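Local coordinates for protein 6-phospho-alpha-glucosidase (Merdibacter massiliensis, PDB 6VC6) that probably hydrolyses 6-phospho-alpha-glucosides to release glucose 6-phosphate, using bound NAD and a manganese ion as family 4 glycoside hydrolases do, at residues A[19-24]-A[296-301]; A[101-106]-A[422-427]; A[173-178]-A[243-248]; A[279-282]-A[288-291]. All blocks are in the same frame, centred on the assembly; numbering follows the deposited sequence.

Interaction 1 of 4, residues A[19-24]-A[296-301]; sequences FLKSFV and FAECRE
The carboxylate of E298 turns its oxygen end to the ammonium group of K21, which stands in front of both oxygens rather than over either face. NZ of K21 is 3.3 Å from OE1 of E298 and 3.4 Å from OE2, almost an even split. The other flat group here is the guanidinium of R300: CD1 of F296, in the same helix, lies over one face of it, 4.2 Å above its plane and displaced toward its rim.

The two helices do not pack on each other in this region: CA of K21 and CA of E298 are 12.8 Å apart, and the gap is spanned by two long chains reaching out from opposite directions. K21 bends at both chi2 (139°) and chi3 (100°), which carries its amine across, and E298 has a bend of its own at chi2. Lysine and glutamate suit such a span, since their methylenes supply length and their charges sit at the ends.

Helix 16-25 is the first helix of the Rossmann-type nucleotide-binding domain, following strand 4-9. Its L20 is inserted against L35, L55 and F56, while F19, S22 and F23 rest on helix 318-331. F296, on the partner helix 291-305, packs against T14 and R44.

Only the one pair joins the two segments. Its hydrogen bond is weak and the site is partly open to solvent, so the salt bridge is best read as a modest electrostatic link that water probably screens, laid across the surface between the nucleotide-binding domain and the later part of the chain.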
loop_
_atom_site.group_PDB
_atom_site.type_symbol
_atom_site.label_atom_id
_atom_site.label_comp_id
_atom_site.label_asym_id
_atom_site.label_seq_id
_atom_site.Cartn_x
_atom_site.Cartn_y
_atom_site.Cartn_z
ATOM N N PHE A 19 3.745 7.611 -12.716
ATOM C CA PHE A 19 3.110 8.825 -12.214
ATOM C C PHE A 19 3.306 9.988 -13.178
ATOM O O PHE A 19 2.373 10.766 -13.416
ATOM C CB PHE A 19 3.666 9.176 -10.835
ATOM C CG PHE A 19 2.916 8.544 -9.699
ATOM C CD1 PHE A 19 3.332 7.336 -9.164
ATOM C CD2 PHE A 19 1.796 9.158 -9.163
ATOM C CE1 PHE A 19 2.644 6.752 -8.117
ATOM C CE2 PHE A 19 1.104 8.579 -8.115
ATOM C CZ PHE A 19 1.530 7.374 -7.592
ATOM N N LEU A 20 4.511 10.125 -13.738
ATOM C CA LEU A 20 4.783 11.231 -14.650
ATOM C C LEU A 20 3.925 11.138 -15.905
ATOM O O LEU A 20 3.476 12.160 -16.438
ATOM C CB LEU A 20 6.268 11.256 -15.016
ATOM C CG LEU A 20 7.262 11.234 -13.853
ATOM C CD1 LEU A 20 8.690 11.320 -14.369
ATOM C CD2 LEU A 20 6.973 12.361 -12.874
ATOM N N LYS A 21 3.687 9.918 -16.394
ATOM C CA LYS A 21 2.827 9.750 -17.560
ATOM C C LYS A 21 1.359 9.950 -17.205
ATOM O O LYS A 21 0.574 10.391 -18.052
ATOM C CB LYS A 21 3.047 8.369 -18.178
ATOM C CG LYS A 21 4.406 8.202 -18.840
ATOM C CD LYS A 21 5.008 6.837 -18.544
ATOM C CE LYS A 21 4.810 5.877 -19.704
ATOM N NZ LYS A 21 5.768 4.738 -19.642
ATOM N N SER A 22 0.972 9.635 -15.967
ATOM C CA SER A 22 -0.405 9.864 -15.544
ATOM C C SER A 22 -0.689 11.350 -15.373
ATOM O O SER A 22 -1.775 11.824 -15.726
ATOM C CB SER A 22 -0.688 9.109 -14.245
ATOM O OG SER A 22 -0.661 7.708 -14.451
ATOM N N PHE A 23 0.276 12.101 -14.830
ATOM C CA PHE A 23 0.113 13.546 -14.698
ATOM C C PHE A 23 -0.130 14.206 -16.049
ATOM O O PHE A 23 -0.830 15.224 -16.127
ATOM C CB PHE A 23 1.346 14.158 -14.031
ATOM C CG PHE A 23 1.456 13.859 -12.562
ATOM C CD1 PHE A 23 0.328 13.817 -11.761
ATOM C CD2 PHE A 23 2.692 13.627 -11.981
ATOM C CE1 PHE A 23 0.429 13.547 -10.407
ATOM C CE2 PHE A 23 2.801 13.355 -10.629
ATOM C CZ PHE A 23 1.667 13.315 -9.842
ATOM N N VAL A 24 0.435 13.644 -17.119
ATOM C CA VAL A 24 0.208 14.182 -18.455
ATOM C C VAL A 24 -1.198 13.843 -18.938
ATOM O O VAL A 24 -1.878 14.677 -19.548
ATOM C CB VAL A 24 1.284 13.657 -19.423
ATOM C CG1 VAL A 24 0.893 13.936 -20.867
ATOM C CG2 VAL A 24 2.637 14.275 -19.101
ATOM N N PHE A 296 13.532 0.953 -15.579
ATOM C CA PHE A 296 14.780 1.705 -15.659
ATOM C C PHE A 296 15.419 1.597 -17.039
ATOM O O PHE A 296 16.144 2.507 -17.455
ATOM C CB PHE A 296 15.754 1.233 -14.580
ATOM C CG PHE A 296 15.573 1.923 -13.258
ATOM C CD1 PHE A 296 16.167 3.150 -13.012
ATOM C CD2 PHE A 296 14.804 1.346 -12.261
ATOM C CE1 PHE A 296 15.999 3.787 -11.797
ATOM C CE2 PHE A 296 14.632 1.979 -11.044
ATOM C CZ PHE A 296 15.231 3.200 -10.811
ATOM N N ALA A 297 15.162 0.503 -17.762
ATOM C CA ALA A 297 15.737 0.357 -19.096
ATOM C C ALA A 297 15.052 1.274 -20.100
ATOM O O ALA A 297 15.706 1.815 -21.000
ATOM C CB ALA A 297 15.650 -1.098 -19.557
ATOM N N GLU A 298 13.735 1.460 -19.959
ATOM C CA GLU A 298 12.816 2.348 -20.665
ATOM C C GLU A 298 13.334 3.781 -20.671
ATOM O O GLU A 298 13.178 4.502 -21.663
ATOM C CB GLU A 298 11.429 2.293 -20.025
ATOM C CG GLU A 298 10.297 2.519 -21.022
ATOM C CD GLU A 298 9.123 3.287 -20.449
ATOM O OE1 GLU A 298 8.690 4.272 -21.082
ATOM O OE2 GLU A 298 8.610 2.886 -19.382
ATOM N N CYS A 299 13.503 4.186 -19.409
ATOM C CA CYS A 299 13.974 5.535 -19.110
ATOM C C CYS A 299 15.343 5.781 -19.725
ATOM O O CYS A 299 15.603 6.861 -20.265
ATOM C CB CYS A 299 14.018 5.754 -17.597
ATOM S SG CYS A 299 12.405 5.735 -16.770
ATOM N N ARG A 300 16.233 4.787 -19.657
ATOM C CA ARG A 300 17.555 4.939 -20.253
ATOM C C ARG A 300 17.495 4.875 -21.774
ATOM O O ARG A 300 18.371 5.428 -22.450
ATOM C CB ARG A 300 18.503 3.877 -19.698
ATOM C CG ARG A 300 19.299 4.352 -18.492
ATOM C CD ARG A 300 19.625 3.213 -17.542
ATOM N NE ARG A 300 20.134 3.704 -16.265
ATOM C CZ ARG A 300 20.156 2.990 -15.143
ATOM N NH1 ARG A 300 20.637 3.522 -14.027
ATOM N NH2 ARG A 300 19.699 1.745 -15.135
ATOM N N GLU A 301 16.480 4.209 -22.329
ATOM C CA GLU A 301 16.260 4.274 -23.770
ATOM C C GLU A 301 15.886 5.687 -24.198
ATOM O O GLU A 301 16.362 6.182 -25.226
ATOM C CB GLU A 301 15.165 3.291 -24.185
ATOM C CG GLU A 301 15.652 1.889 -24.509
ATOM C CD GLU A 301 14.522 0.972 -24.943
ATOM O OE1 GLU A 301 13.368 1.445 -25.020
ATOM O OE2 GLU A 301 14.787 -0.219 -25.207
#

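Interaction 2 of 4, residues A[101-106]-A[422-427]; sequences LHLGRI and AREILD
E424 and I425, on neighbouring positions of helix 419-432, receive the turn that ends helix 89-102, a Schellman motif with G104 as its C-prime residue. Glycine fits there because phi is positive, and at these backbone angles a side chain would press on the preceding carbonyl. The bond from G104 N to L101 O, 3.2 Å, belongs to the same motif.

In sequence order along 422-427, E424 comes first. Its chain is fully extended, and it leans on L103, whose CD2 lies 3.5 Å from OE2 of E424. This is only packing; the charge is answered elsewhere, by K421, which forms a salt bridge with OE1. K421 also donates to the backbone oxygen of L103, so one lysine serves both sides of the junction.

I425 follows and carries the apolar half. Its CG1 passes CD1 of L103 at 3.9 Å, the two chains running past each other in opposite senses. Chi1 of I425 (-62°) sets CG1 beside the backbone N, and CD1 beyond it reaches the aliphatic part of R105 at roughly a right angle, 3.9 Å from CG of R105. I425 thus takes the buried position and E424 the exposed one, with L103 lying against both.

The polar end of R105 turns away from I425: NE bonds to the carbonyl of I416, and NH1 folds back to G104 O at 2.9 Å, nearly straight at 165° but approaching 49° out of the carbonyl plane.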
loop_
_atom_site.group_PDB
_atom_site.type_symbol
_atom_site.label_atom_id
_atom_site.label_comp_id
_atom_site.label_asym_id
_atom_site.label_seq_id
_atom_site.Cartn_x
_atom_site.Cartn_y
_atom_site.Cartn_z
ATOM N N LEU A 101 11.581 -17.386 4.827
ATOM C CA LEU A 101 11.371 -18.669 4.165
ATOM C C LEU A 101 12.448 -19.675 4.546
ATOM O O LEU A 101 12.161 -20.867 4.708
ATOM C CB LEU A 101 11.325 -18.474 2.650
ATOM C CG LEU A 101 10.088 -17.746 2.118
ATOM C CD1 LEU A 101 10.320 -17.252 0.698
ATOM C CD2 LEU A 101 8.867 -18.649 2.183
ATOM N N HIS A 102 13.694 -19.216 4.697
ATOM C CA HIS A 102 14.765 -20.110 5.120
ATOM C C HIS A 102 14.554 -20.633 6.534
ATOM O O HIS A 102 15.130 -21.664 6.895
ATOM C CB HIS A 102 16.118 -19.397 5.028
ATOM C CG HIS A 102 16.623 -19.229 3.628
ATOM N ND1 HIS A 102 16.639 -20.259 2.713
ATOM C CD2 HIS A 102 17.137 -18.151 2.990
ATOM C CE1 HIS A 102 17.137 -19.822 1.570
ATOM N NE2 HIS A 102 17.446 -18.545 1.711
ATOM N N LEU A 103 13.740 -19.950 7.339
ATOM C CA LEU A 103 13.481 -20.351 8.715
ATOM C C LEU A 103 12.106 -20.980 8.897
ATOM O O LEU A 103 11.666 -21.165 10.037
ATOM C CB LEU A 103 13.646 -19.151 9.651
ATOM C CG LEU A 103 15.089 -18.679 9.839
ATOM C CD1 LEU A 103 15.138 -17.379 10.627
ATOM C CD2 LEU A 103 15.923 -19.756 10.520
ATOM N N GLY A 104 11.413 -21.305 7.809
ATOM C CA GLY A 104 10.193 -22.081 7.892
ATOM C C GLY A 104 8.909 -21.300 8.048
ATOM O O GLY A 104 7.920 -21.861 8.536
ATOM N N ARG A 105 8.880 -20.029 7.653
ATOM C CA ARG A 105 7.657 -19.239 7.697
ATOM C C ARG A 105 7.521 -18.459 6.397
ATOM O O ARG A 105 8.477 -18.319 5.630
ATOM C CB ARG A 105 7.634 -18.284 8.899
ATOM C CG ARG A 105 7.510 -18.980 10.248
ATOM C CD ARG A 105 6.214 -19.772 10.355
ATOM N NE ARG A 105 5.999 -20.288 11.705
ATOM C CZ ARG A 105 6.435 -21.470 12.132
ATOM N NH1 ARG A 105 7.114 -22.264 11.314
ATOM N NH2 ARG A 105 6.194 -21.857 13.377
ATOM N N ILE A 106 6.309 -17.954 6.157
ATOM C CA ILE A 106 6.040 -17.211 4.932
ATOM C C ILE A 106 6.900 -15.958 4.891
ATOM O O ILE A 106 7.009 -15.223 5.881
ATOM C CB ILE A 106 4.545 -16.865 4.833
ATOM C CG1 ILE A 106 3.713 -18.129 4.609
ATOM C CG2 ILE A 106 4.297 -15.859 3.716
ATOM C CD1 ILE A 106 2.220 -17.878 4.585
ATOM N N ALA A 422 9.504 -17.259 16.873
ATOM C CA ALA A 422 9.519 -15.800 16.897
ATOM C C ALA A 422 10.884 -15.272 17.320
ATOM O O ALA A 422 11.436 -14.367 16.685
ATOM C CB ALA A 422 8.427 -15.277 17.831
ATOM N N ARG A 423 11.445 -15.828 18.396
ATOM C CA ARG A 423 12.758 -15.386 18.854
ATOM C C ARG A 423 13.838 -15.707 17.827
ATOM O O ARG A 423 14.759 -14.909 17.615
ATOM C CB ARG A 423 13.091 -16.029 20.200
ATOM C CG ARG A 423 14.445 -15.620 20.759
ATOM C CD ARG A 423 14.783 -16.382 22.031
ATOM N NE ARG A 423 13.902 -16.026 23.141
ATOM C CZ ARG A 423 14.057 -14.946 23.903
ATOM N NH1 ARG A 423 15.057 -14.107 23.673
ATOM N NH2 ARG A 423 13.209 -14.705 24.892
ATOM N N GLU A 424 13.740 -16.871 17.179
ATOM C CA GLU A 424 14.722 -17.247 16.167
ATOM C C GLU A 424 14.707 -16.269 14.998
ATOM O O GLU A 424 15.761 -15.801 14.550
ATOM C CB GLU A 424 14.449 -18.673 15.685
ATOM C CG GLU A 424 15.407 -19.173 14.617
ATOM C CD GLU A 424 15.099 -20.594 14.181
ATOM O OE1 GLU A 424 13.942 -21.031 14.351
ATOM O OE2 GLU A 424 16.015 -21.273 13.671
ATOM N N ILE A 425 13.516 -15.942 14.495
ATOM C CA ILE A 425 13.416 -15.015 13.373
ATOM C C ILE A 425 13.777 -13.600 13.809
ATOM O O ILE A 425 14.521 -12.896 13.117
ATOM C CB ILE A 425 12.009 -15.075 12.751
ATOM C CG1 ILE A 425 11.732 -16.472 12.190
ATOM C CG2 ILE A 425 11.863 -14.025 11.660
ATOM C CD1 ILE A 425 10.380 -16.605 11.523
ATOM N N LEU A 426 13.265 -13.164 14.965
ATOM C CA LEU A 426 13.523 -11.804 15.430
ATOM C C LEU A 426 15.015 -11.544 15.594
ATOM O O LEU A 426 15.508 -10.470 15.228
ATOM C CB LEU A 426 12.787 -11.553 16.748
ATOM C CG LEU A 426 13.035 -10.222 17.462
ATOM C CD1 LEU A 426 12.776 -9.045 16.533
ATOM C CD2 LEU A 426 12.172 -10.124 18.711
ATOM N N ASP A 427 15.751 -12.515 16.140
ATOM C CA ASP A 427 17.192 -12.346 16.296
ATOM C C ASP A 427 17.883 -12.235 14.943
ATOM O O ASP A 427 18.829 -11.454 14.783
ATOM C CB ASP A 427 17.773 -13.507 17.103
ATOM C CG ASP A 427 17.415 -13.430 18.574
ATOM O OD1 ASP A 427 16.839 -12.405 18.994
ATOM O OD2 ASP A 427 17.709 -14.395 19.310
#

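Interaction 3 of 4, residues A[173-178]-A[243-248]; sequences PENIMR and DTYGFV
Y245 sets its phenol end against the flank of N175, with OH of Y245 3.4 Å from CB of N175. The backbone oxygen of N175 lies at the edge of the ring, near its plane, and that oxygen already accepts a bond from S179 OG one turn further along the helix. No hydrogen bond crosses between the two segments.

I176 contributes a looser apolar flank, since its side chain keeps 4.7 Å from 243-248 while packing on F204 of strand 201-209. Tyrosine suits this place because a long flat side chain can span between helices whose CA atoms, at I176 and Y245, are 8.9 Å apart. On another side of helix 172-184, NE of R178 grips OE2 of E174 at 3.2 Å.

The helix pair borders the active site: C170, just before helix 172-184, lies at the manganese, W241 on helix 239-246 lines the sugar-phosphate pocket, and the N175 side chain is about 4 Å, at the nearest atoms, from the bound 6-O-phosphono-alpha-D-glucopyranose. With no bond across it, the junction between the two segments rests on van der Waals contact alone.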
loop_
_atom_site.group_PDB
_atom_site.type_symbol
_atom_site.label_atom_id
_atom_site.label_comp_id
_atom_site.label_asym_id
_atom_site.label_seq_id
_atom_site.Cartn_x
_atom_site.Cartn_y
_atom_site.Cartn_z
ATOM N N PRO A 173 -8.036 -2.978 -2.646
ATOM C CA PRO A 173 -9.505 -3.036 -2.760
ATOM C C PRO A 173 -10.031 -2.598 -4.116
ATOM O O PRO A 173 -10.987 -3.201 -4.622
ATOM C CB PRO A 173 -9.975 -2.102 -1.637
ATOM C CG PRO A 173 -8.881 -2.145 -0.638
ATOM C CD PRO A 173 -7.620 -2.228 -1.446
ATOM N N GLU A 174 -9.440 -1.567 -4.727
ATOM C CA GLU A 174 -9.893 -1.153 -6.052
ATOM C C GLU A 174 -9.510 -2.178 -7.112
ATOM O O GLU A 174 -10.285 -2.436 -8.041
ATOM C CB GLU A 174 -9.326 0.221 -6.412
ATOM C CG GLU A 174 -9.657 0.654 -7.839
ATOM C CD GLU A 174 -9.102 2.019 -8.196
ATOM O OE1 GLU A 174 -9.653 3.033 -7.721
ATOM O OE2 GLU A 174 -8.109 2.078 -8.953
ATOM N N ASN A 175 -8.318 -2.773 -6.993
ATOM C CA ASN A 175 -7.894 -3.772 -7.968
ATOM C C ASN A 175 -8.811 -4.988 -7.960
ATOM O O ASN A 175 -8.999 -5.631 -8.999
ATOM C CB ASN A 175 -6.450 -4.191 -7.699
ATOM C CG ASN A 175 -5.446 -3.190 -8.236
ATOM O OD1 ASN A 175 -5.741 -2.435 -9.163
ATOM N ND2 ASN A 175 -4.251 -3.180 -7.658
ATOM N N ILE A 176 -9.388 -5.317 -6.803
ATOM C CA ILE A 176 -10.364 -6.399 -6.747
ATOM C C ILE A 176 -11.649 -5.992 -7.458
ATOM O O ILE A 176 -12.257 -6.793 -8.178
ATOM C CB ILE A 176 -10.622 -6.804 -5.284
ATOM C CG1 ILE A 176 -9.426 -7.582 -4.737
ATOM C CG2 ILE A 176 -11.893 -7.631 -5.166
ATOM C CD1 ILE A 176 -9.361 -7.611 -3.234
HETATM N N MSE A 177 -12.074 -4.745 -7.279
HETATM C CA MSE A 177 -13.242 -4.222 -7.978
HETATM C C MSE A 177 -12.993 -4.210 -9.482
HETATM O O MSE A 177 -13.889 -4.501 -10.274
HETATM C CB MSE A 177 -13.587 -2.816 -7.483
HETATM C CG MSE A 177 -14.155 -2.770 -6.070
HETATM SE SE MSE A 177 -15.855 -3.714 -5.886
HETATM C CE MSE A 177 -15.195 -5.405 -5.166
ATOM N N ARG A 178 -11.761 -3.868 -9.868
ATOM C CA ARG A 178 -11.387 -3.924 -11.277
ATOM C C ARG A 178 -11.435 -5.354 -11.799
ATOM O O ARG A 178 -11.885 -5.597 -12.926
ATOM C CB ARG A 178 -9.993 -3.329 -11.476
ATOM C CG ARG A 178 -9.929 -1.818 -11.326
ATOM C CD ARG A 178 -8.495 -1.319 -11.416
ATOM N NE ARG A 178 -8.425 0.137 -11.492
ATOM C CZ ARG A 178 -8.429 0.827 -12.628
ATOM N NH1 ARG A 178 -8.499 0.194 -13.790
ATOM N NH2 ARG A 178 -8.363 2.152 -12.602
ATOM N N ASP A 243 -1.487 -16.576 -9.728
ATOM C CA ASP A 243 -1.794 -17.606 -8.740
ATOM C C ASP A 243 -2.479 -17.009 -7.517
ATOM O O ASP A 243 -3.386 -17.624 -6.945
ATOM C CB ASP A 243 -0.517 -18.341 -8.330
ATOM C CG ASP A 243 0.280 -18.835 -9.522
ATOM O OD1 ASP A 243 1.526 -18.853 -9.438
ATOM O OD2 ASP A 243 -0.339 -19.206 -10.541
ATOM N N THR A 244 -2.058 -15.811 -7.104
ATOM C CA THR A 244 -2.668 -15.167 -5.945
ATOM C C THR A 244 -4.128 -14.824 -6.216
ATOM O O THR A 244 -5.004 -15.068 -5.378
ATOM C CB THR A 244 -1.878 -13.912 -5.567
ATOM O OG1 THR A 244 -0.563 -14.284 -5.138
ATOM C CG2 THR A 244 -2.576 -13.156 -4.446
ATOM N N TYR A 245 -4.411 -14.262 -7.394
ATOM C CA TYR A 245 -5.790 -13.931 -7.742
ATOM C C TYR A 245 -6.612 -15.187 -8.000
ATOM O O TYR A 245 -7.788 -15.254 -7.623
ATOM C CB TYR A 245 -5.816 -13.013 -8.962
ATOM C CG TYR A 245 -5.749 -11.543 -8.620
ATOM C CD1 TYR A 245 -6.901 -10.769 -8.571
ATOM C CD2 TYR A 245 -4.534 -10.929 -8.346
ATOM C CE1 TYR A 245 -6.845 -9.426 -8.259
ATOM C CE2 TYR A 245 -4.468 -9.585 -8.031
ATOM C CZ TYR A 245 -5.626 -8.839 -7.989
ATOM O OH TYR A 245 -5.566 -7.500 -7.677
ATOM N N GLY A 246 -6.013 -16.193 -8.643
ATOM C CA GLY A 246 -6.735 -17.424 -8.907
ATOM C C GLY A 246 -7.103 -18.185 -7.651
ATOM O O GLY A 246 -8.091 -18.925 -7.636
ATOM N N PHE A 247 -6.326 -18.011 -6.579
ATOM C CA PHE A 247 -6.579 -18.703 -5.320
ATOM C C PHE A 247 -7.870 -18.256 -4.646
ATOM O O PHE A 247 -8.331 -18.934 -3.722
ATOM C CB PHE A 247 -5.396 -18.497 -4.373
ATOM C CG PHE A 247 -5.400 -19.416 -3.187
ATOM C CD1 PHE A 247 -5.066 -20.753 -3.328
ATOM C CD2 PHE A 247 -5.732 -18.942 -1.928
ATOM C CE1 PHE A 247 -5.067 -21.602 -2.236
ATOM C CE2 PHE A 247 -5.735 -19.785 -0.835
ATOM C CZ PHE A 247 -5.402 -21.116 -0.988
ATOM N N VAL A 248 -8.462 -17.139 -5.081
ATOM C CA VAL A 248 -9.708 -16.701 -4.457
ATOM C C VAL A 248 -10.829 -17.696 -4.734
ATOM O O VAL A 248 -11.754 -17.844 -3.923
ATOM C CB VAL A 248 -10.068 -15.281 -4.939
ATOM C CG1 VAL A 248 -8.986 -14.282 -4.554
ATOM C CG2 VAL A 248 -10.279 -15.274 -6.444
#

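Interaction 4 of 4, residues A[279-282]-A[288-291]; sequences PDYT and IDGR. With G6P (6-O-phosphono-alpha-D-glucopyranose), chain F.
Y281, in the loop just before the N-cap of helix 283-289, faces D289, the last residue of that helix; their CA atoms are 10.6 Å apart. Segment 279-282 is an irregular approach ending in T282, the N-cap, whose backbone N is bound by D285 OD2 as in one half of a capping box. In 288-291 the helix gives out at G290, which in turn is the N-cap of helix 291-305, so R291 opens the new helix.

A single hydrogen bond closes the distance: OH of Y281 donates to OD1 of D289 at 2.6 Å. The carboxylate oxygen uses its anti lone pair and lies in the plane of the ring at its edge, with ring and carboxylate only 14° apart. With CG anti to the backbone N (chi1 -171°), the tyrosine ring runs along the helix to reach its far end. Both residues are exposed, which suits their polar ends.

R291 turns the other way, its chain bent at chi3 (90°) toward the sugar phosphate. NH1 of R291 donates to O3P of G6P at 2.9 Å and NH2 of R291 to O1P of G6P at 2.7 Å, a two-pronged grip with the phosphorus in the guanidinium plane. T14 OG1 holds NE, and NH2 also forms a salt bridge with the NAD phosphate oxygen O1N. Together with R283 and R93, which also bind the ligand, R291 belongs to the sugar-phosphate pocket of a family 4 glycosidase, here placed against the cofactor.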
loop_
_atom_site.group_PDB
_atom_site.type_symbol
_atom_site.label_atom_id
_atom_site.label_comp_id
_atom_site.label_asym_id
_atom_site.label_seq_id
_atom_site.Cartn_x
_atom_site.Cartn_y
_atom_site.Cartn_z
ATOM N N PRO A 279 12.185 -20.489 -1.656
ATOM C CA PRO A 279 12.964 -19.739 -0.658
ATOM C C PRO A 279 14.196 -19.053 -1.225
ATOM O O PRO A 279 14.712 -18.127 -0.587
ATOM C CB PRO A 279 13.355 -20.812 0.370
ATOM C CG PRO A 279 12.506 -22.019 0.044
ATOM C CD PRO A 279 12.239 -21.940 -1.421
ATOM N N ASP A 280 14.684 -19.468 -2.394
ATOM C CA ASP A 280 15.919 -18.926 -2.948
ATOM C C ASP A 280 15.695 -17.946 -4.093
ATOM O O ASP A 280 16.627 -17.219 -4.454
ATOM C CB ASP A 280 16.831 -20.067 -3.416
ATOM C CG ASP A 280 17.460 -20.819 -2.257
ATOM O OD1 ASP A 280 18.105 -20.170 -1.407
ATOM O OD2 ASP A 280 17.307 -22.057 -2.192
ATOM N N TYR A 281 14.498 -17.910 -4.675
ATOM C CA TYR A 281 14.131 -16.916 -5.686
ATOM C C TYR A 281 12.753 -16.386 -5.308
ATOM O O TYR A 281 11.737 -17.039 -5.565
ATOM C CB TYR A 281 14.139 -17.509 -7.091
ATOM C CG TYR A 281 13.987 -16.470 -8.181
ATOM C CD1 TYR A 281 15.065 -15.689 -8.578
ATOM C CD2 TYR A 281 12.765 -16.267 -8.809
ATOM C CE1 TYR A 281 14.931 -14.739 -9.573
ATOM C CE2 TYR A 281 12.621 -15.318 -9.804
ATOM C CZ TYR A 281 13.707 -14.556 -10.181
ATOM O OH TYR A 281 13.570 -13.609 -11.170
ATOM N N THR A 282 12.719 -15.203 -4.701
ATOM C CA THR A 282 11.509 -14.672 -4.098
ATOM C C THR A 282 10.900 -13.575 -4.969
ATOM O O THR A 282 11.401 -13.243 -6.047
ATOM C CB THR A 282 11.808 -14.151 -2.692
ATOM O OG1 THR A 282 12.734 -13.060 -2.773
ATOM C CG2 THR A 282 12.406 -15.255 -1.834
ATOM N N ILE A 288 12.998 -7.282 -9.087
ATOM C CA ILE A 288 14.293 -6.832 -9.579
ATOM C C ILE A 288 14.499 -7.287 -11.017
ATOM O O ILE A 288 14.930 -6.505 -11.866
ATOM C CB ILE A 288 15.424 -7.307 -8.653
ATOM C CG1 ILE A 288 15.346 -6.572 -7.314
ATOM C CG2 ILE A 288 16.780 -7.037 -9.294
ATOM C CD1 ILE A 288 16.331 -7.073 -6.276
ATOM N N ASP A 289 14.151 -8.535 -11.331
ATOM C CA ASP A 289 14.317 -8.991 -12.705
ATOM C C ASP A 289 13.189 -8.536 -13.624
ATOM O O ASP A 289 13.336 -8.626 -14.849
ATOM C CB ASP A 289 14.427 -10.513 -12.748
ATOM C CG ASP A 289 15.716 -11.020 -12.141
ATOM O OD1 ASP A 289 15.687 -12.098 -11.515
ATOM O OD2 ASP A 289 16.755 -10.341 -12.290
ATOM N N GLY A 290 12.083 -8.045 -13.073
ATOM C CA GLY A 290 10.935 -7.693 -13.884
ATOM C C GLY A 290 10.657 -6.208 -13.982
ATOM O O GLY A 290 11.150 -5.538 -14.895
ATOM N N ARG A 291 9.862 -5.683 -13.043
ATOM C CA ARG A 291 9.396 -4.302 -13.136
ATOM C C ARG A 291 10.557 -3.319 -13.039
ATOM O O ARG A 291 10.628 -2.350 -13.801
ATOM C CB ARG A 291 8.364 -4.018 -12.042
ATOM C CG ARG A 291 8.243 -2.543 -11.677
ATOM C CD ARG A 291 7.020 -2.272 -10.818
ATOM N NE ARG A 291 7.319 -2.383 -9.395
ATOM C CZ ARG A 291 6.871 -3.358 -8.611
ATOM N NH1 ARG A 291 6.096 -4.310 -9.111
ATOM N NH2 ARG A 291 7.196 -3.378 -7.327
HETATM C C1 G6P F . -0.501 -5.192 -3.830
HETATM C C2 G6P F . -0.596 -4.241 -2.629
HETATM C C3 G6P F . 0.660 -3.427 -2.371
HETATM C C4 G6P F . 1.867 -4.313 -2.563
HETATM C C5 G6P F . 1.945 -4.655 -4.039
HETATM C C6 G6P F . 3.080 -5.643 -4.272
HETATM O O1 G6P F . -1.563 -4.905 -4.750
HETATM O O2 G6P F . -1.701 -3.347 -2.820
HETATM O O3 G6P F . 0.651 -2.892 -1.044
HETATM O O4 G6P F . 3.045 -3.607 -2.163
HETATM O O5 G6P F . 0.750 -5.263 -4.543
HETATM O O6 G6P F . 3.532 -5.514 -5.615
HETATM P P G6P F . 4.912 -6.194 -6.081
HETATM O O1P G6P F . 5.946 -5.171 -5.677
HETATM O O2P G6P F . 4.977 -7.490 -5.307
HETATM O O3P G6P F . 4.739 -6.382 -7.569
#

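Interaction 3 is the buried contact, and it relies on fit alone, whereas interactions 1 and 4 lie at the surface and use charged or polar ends. Interaction 2 falls between, part apolar and part solvent-facing. Interactions 1 and 4 share a neighbourhood: helix 291-305, which carries E298, begins at R291, and their nearest atoms are about 5 Å apart. Interactions 2 and 4 touch directly, L101 resting on P279 and T282, so the end of helix 89-102 packs on the loop before helix 283-289. Interactions 3 and 4 approach the bound sugar phosphate from different parts of the chain, while interactions 1 and 2, with centres 38 Å apart, mark outlying regions.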